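Local coordinates for periplasmic binding protein (Veillonella parvula, PDB 4LJS), which probably binds a small ligand, perhaps a metal-chelate such as heme or a siderophore, in the periplasm for delivery to an ABC-type importer, at residues A[46-51]-A[106-111]. Sequence-based numbering, arbitrary orientation.
Sequences RVVAMW and MKPDLL
The guanidinium of Arg46 meets the Met106 carbonyl edge-on: Met106 O lies almost in its plane and takes hydrogen bonds from both NH1 (2.7 Å) and NE (3.0 Å), while Lys107 O, also at that edge, receives a weak bond from NE. The bond from NH1 lands on a lone pair of the carbonyl. A bend at chi3 (62°) brings the guanidinium to the Met106 carbonyl, and NH2 forms a salt bridge with Glu9. The carboxylate of Asp109 is approached from above its plane, 43° out of it, by Arg46 N, which bonds to OD1 at 2.9 Å; OD2 accepts from Glu45 N. Replacing Arg46 by alanine removes the guanidinium and is likely to leave Met106 O without both of these donors and Glu9 without its charged mate. Arg46 O accepts from Asp109 N (2.8 Å) and weakly from Leu110 N, and parallel pairing then continues with Val48 N bonded to Leu110 O. On one face of the sheet Val47 CG2 reaches Leu110 CD2; on the other, Val48 CG2 packs against Pro108 CB (3.6 Å) and the selenium of Met106 (4.0 Å), and Val103 of helix 100-106 touches both Val48 and Pro108. Strands 47-50 and 110-113, flanked by 67-71 and 135-138 respectively, are the central pair of a four-stranded parallel sheet with order 2-1-3-4, characteristic of the Rossmann-like alpha/beta lobe of periplasmic binding proteins.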
loop_
_atom_site.group_PDB
_atom_site.type_symbol
_atom_site.label_atom_id
_atom_site.label_comp_id
_atom_site.label_asym_id
_atom_site.label_seq_id
_atom_site.Cartn_x
_atom_site.Cartn_y
_atom_site.Cartn_z
ATOM N N ARG A 46 9.474 11.535 -17.399
ATOM C CA ARG A 46 10.583 11.289 -16.487
ATOM C C ARG A 46 10.096 11.368 -15.047
ATOM O O ARG A 46 10.034 12.447 -14.456
ATOM C CB ARG A 46 11.700 12.310 -16.726
ATOM C CG ARG A 46 12.350 12.204 -18.099
ATOM C CD ARG A 46 13.498 13.192 -18.260
ATOM N NE ARG A 46 14.560 12.932 -17.293
ATOM C CZ ARG A 46 15.505 12.007 -17.443
ATOM N NH1 ARG A 46 16.423 11.844 -16.502
ATOM N NH2 ARG A 46 15.531 11.241 -18.527
ATOM N N VAL A 47 9.756 10.217 -14.488
ATOM C CA VAL A 47 9.120 10.167 -13.181
ATOM C C VAL A 47 10.111 9.755 -12.095
ATOM O O VAL A 47 10.885 8.812 -12.265
ATOM C CB VAL A 47 7.939 9.182 -13.201
ATOM C CG1 VAL A 47 7.224 9.151 -11.844
ATOM C CG2 VAL A 47 6.980 9.541 -14.326
ATOM N N VAL A 48 10.108 10.500 -10.997
ATOM C CA VAL A 48 10.796 10.086 -9.787
ATOM C C VAL A 48 9.717 9.572 -8.842
ATOM O O VAL A 48 8.765 10.288 -8.506
ATOM C CB VAL A 48 11.603 11.238 -9.162
ATOM C CG1 VAL A 48 12.114 10.858 -7.778
ATOM C CG2 VAL A 48 12.776 11.625 -10.081
ATOM N N ALA A 49 9.838 8.306 -8.464
ATOM C CA ALA A 49 8.796 7.638 -7.693
ATOM C C ALA A 49 9.362 7.151 -6.363
ATOM O O ALA A 49 10.300 6.342 -6.327
ATOM C CB ALA A 49 8.205 6.480 -8.494
HETATM N N MSE A 50 8.799 7.660 -5.272
HETATM C CA MSE A 50 9.268 7.297 -3.938
HETATM C C MSE A 50 8.317 6.305 -3.277
HETATM O O MSE A 50 7.110 6.530 -3.234
HETATM C CB MSE A 50 9.427 8.552 -3.067
HETATM C CG MSE A 50 10.355 8.389 -1.869
HETATM SE SE MSE A 50 12.266 8.513 -2.300
HETATM C CE MSE A 50 12.028 9.394 -3.972
ATOM N N TRP A 51 8.887 5.207 -2.782
ATOM C CA TRP A 51 8.177 4.160 -2.039
ATOM C C TRP A 51 7.334 3.233 -2.911
ATOM O O TRP A 51 6.935 3.594 -4.024
ATOM C CB TRP A 51 7.376 4.728 -0.852
ATOM C CG TRP A 51 8.136 5.795 -0.123
ATOM C CD1 TRP A 51 7.737 7.089 0.093
ATOM C CD2 TRP A 51 9.452 5.683 0.440
ATOM N NE1 TRP A 51 8.708 7.774 0.782
ATOM C CE2 TRP A 51 9.772 6.937 1.006
ATOM C CE3 TRP A 51 10.385 4.641 0.536
ATOM C CZ2 TRP A 51 10.991 7.181 1.644
ATOM C CZ3 TRP A 51 11.590 4.885 1.173
ATOM C CH2 TRP A 51 11.882 6.146 1.718
HETATM N N MSE A 106 18.370 14.547 -12.185
HETATM C CA MSE A 106 17.534 13.642 -12.962
HETATM C C MSE A 106 16.508 14.379 -13.812
HETATM O O MSE A 106 15.991 13.820 -14.779
HETATM C CB MSE A 106 16.790 12.694 -12.024
HETATM C CG MSE A 106 17.671 11.698 -11.330
HETATM SE SE MSE A 106 16.664 10.682 -10.017
HETATM C CE MSE A 106 18.201 9.956 -9.051
ATOM N N LYS A 107 16.191 15.610 -13.412
ATOM C CA LYS A 107 15.215 16.449 -14.110
ATOM C C LYS A 107 13.876 15.748 -14.314
ATOM O O LYS A 107 13.478 15.471 -15.449
ATOM C CB LYS A 107 15.776 16.935 -15.458
ATOM C CG LYS A 107 16.958 17.872 -15.314
ATOM C CD LYS A 107 17.399 18.450 -16.651
ATOM C CE LYS A 107 16.340 19.365 -17.243
ATOM N NZ LYS A 107 16.933 20.245 -18.292
ATOM N N PRO A 108 13.178 15.449 -13.214
ATOM C CA PRO A 108 11.882 14.786 -13.366
ATOM C C PRO A 108 10.843 15.768 -13.899
ATOM O O PRO A 108 11.011 16.983 -13.753
ATOM C CB PRO A 108 11.529 14.410 -11.930
ATOM C CG PRO A 108 12.159 15.508 -11.112
ATOM C CD PRO A 108 13.465 15.791 -11.807
ATOM N N ASP A 109 9.787 15.252 -14.515
ATOM C CA ASP A 109 8.653 16.095 -14.849
ATOM C C ASP A 109 7.445 15.715 -13.981
ATOM O O ASP A 109 6.438 16.413 -13.956
ATOM C CB ASP A 109 8.347 16.094 -16.368
ATOM C CG ASP A 109 8.040 14.710 -16.926
ATOM O OD1 ASP A 109 7.959 13.734 -16.148
ATOM O OD2 ASP A 109 7.864 14.608 -18.162
ATOM N N LEU A 110 7.568 14.608 -13.258
ATOM C CA LEU A 110 6.595 14.242 -12.234
ATOM C C LEU A 110 7.310 13.560 -11.081
ATOM O O LEU A 110 8.141 12.667 -11.292
ATOM C CB LEU A 110 5.502 13.320 -12.797
ATOM C CG LEU A 110 4.570 12.658 -11.766
ATOM C CD1 LEU A 110 3.709 13.669 -10.991
ATOM C CD2 LEU A 110 3.688 11.592 -12.409
ATOM N N LEU A 111 7.007 14.000 -9.865
ATOM C CA LEU A 111 7.480 13.307 -8.669
ATOM C C LEU A 111 6.273 12.766 -7.913
ATOM O O LEU A 111 5.312 13.497 -7.657
ATOM C CB LEU A 111 8.321 14.222 -7.767
ATOM C CG LEU A 111 9.539 14.892 -8.421
ATOM C CD1 LEU A 111 9.147 16.226 -9.023
ATOM C CD2 LEU A 111 10.688 15.056 -7.433
#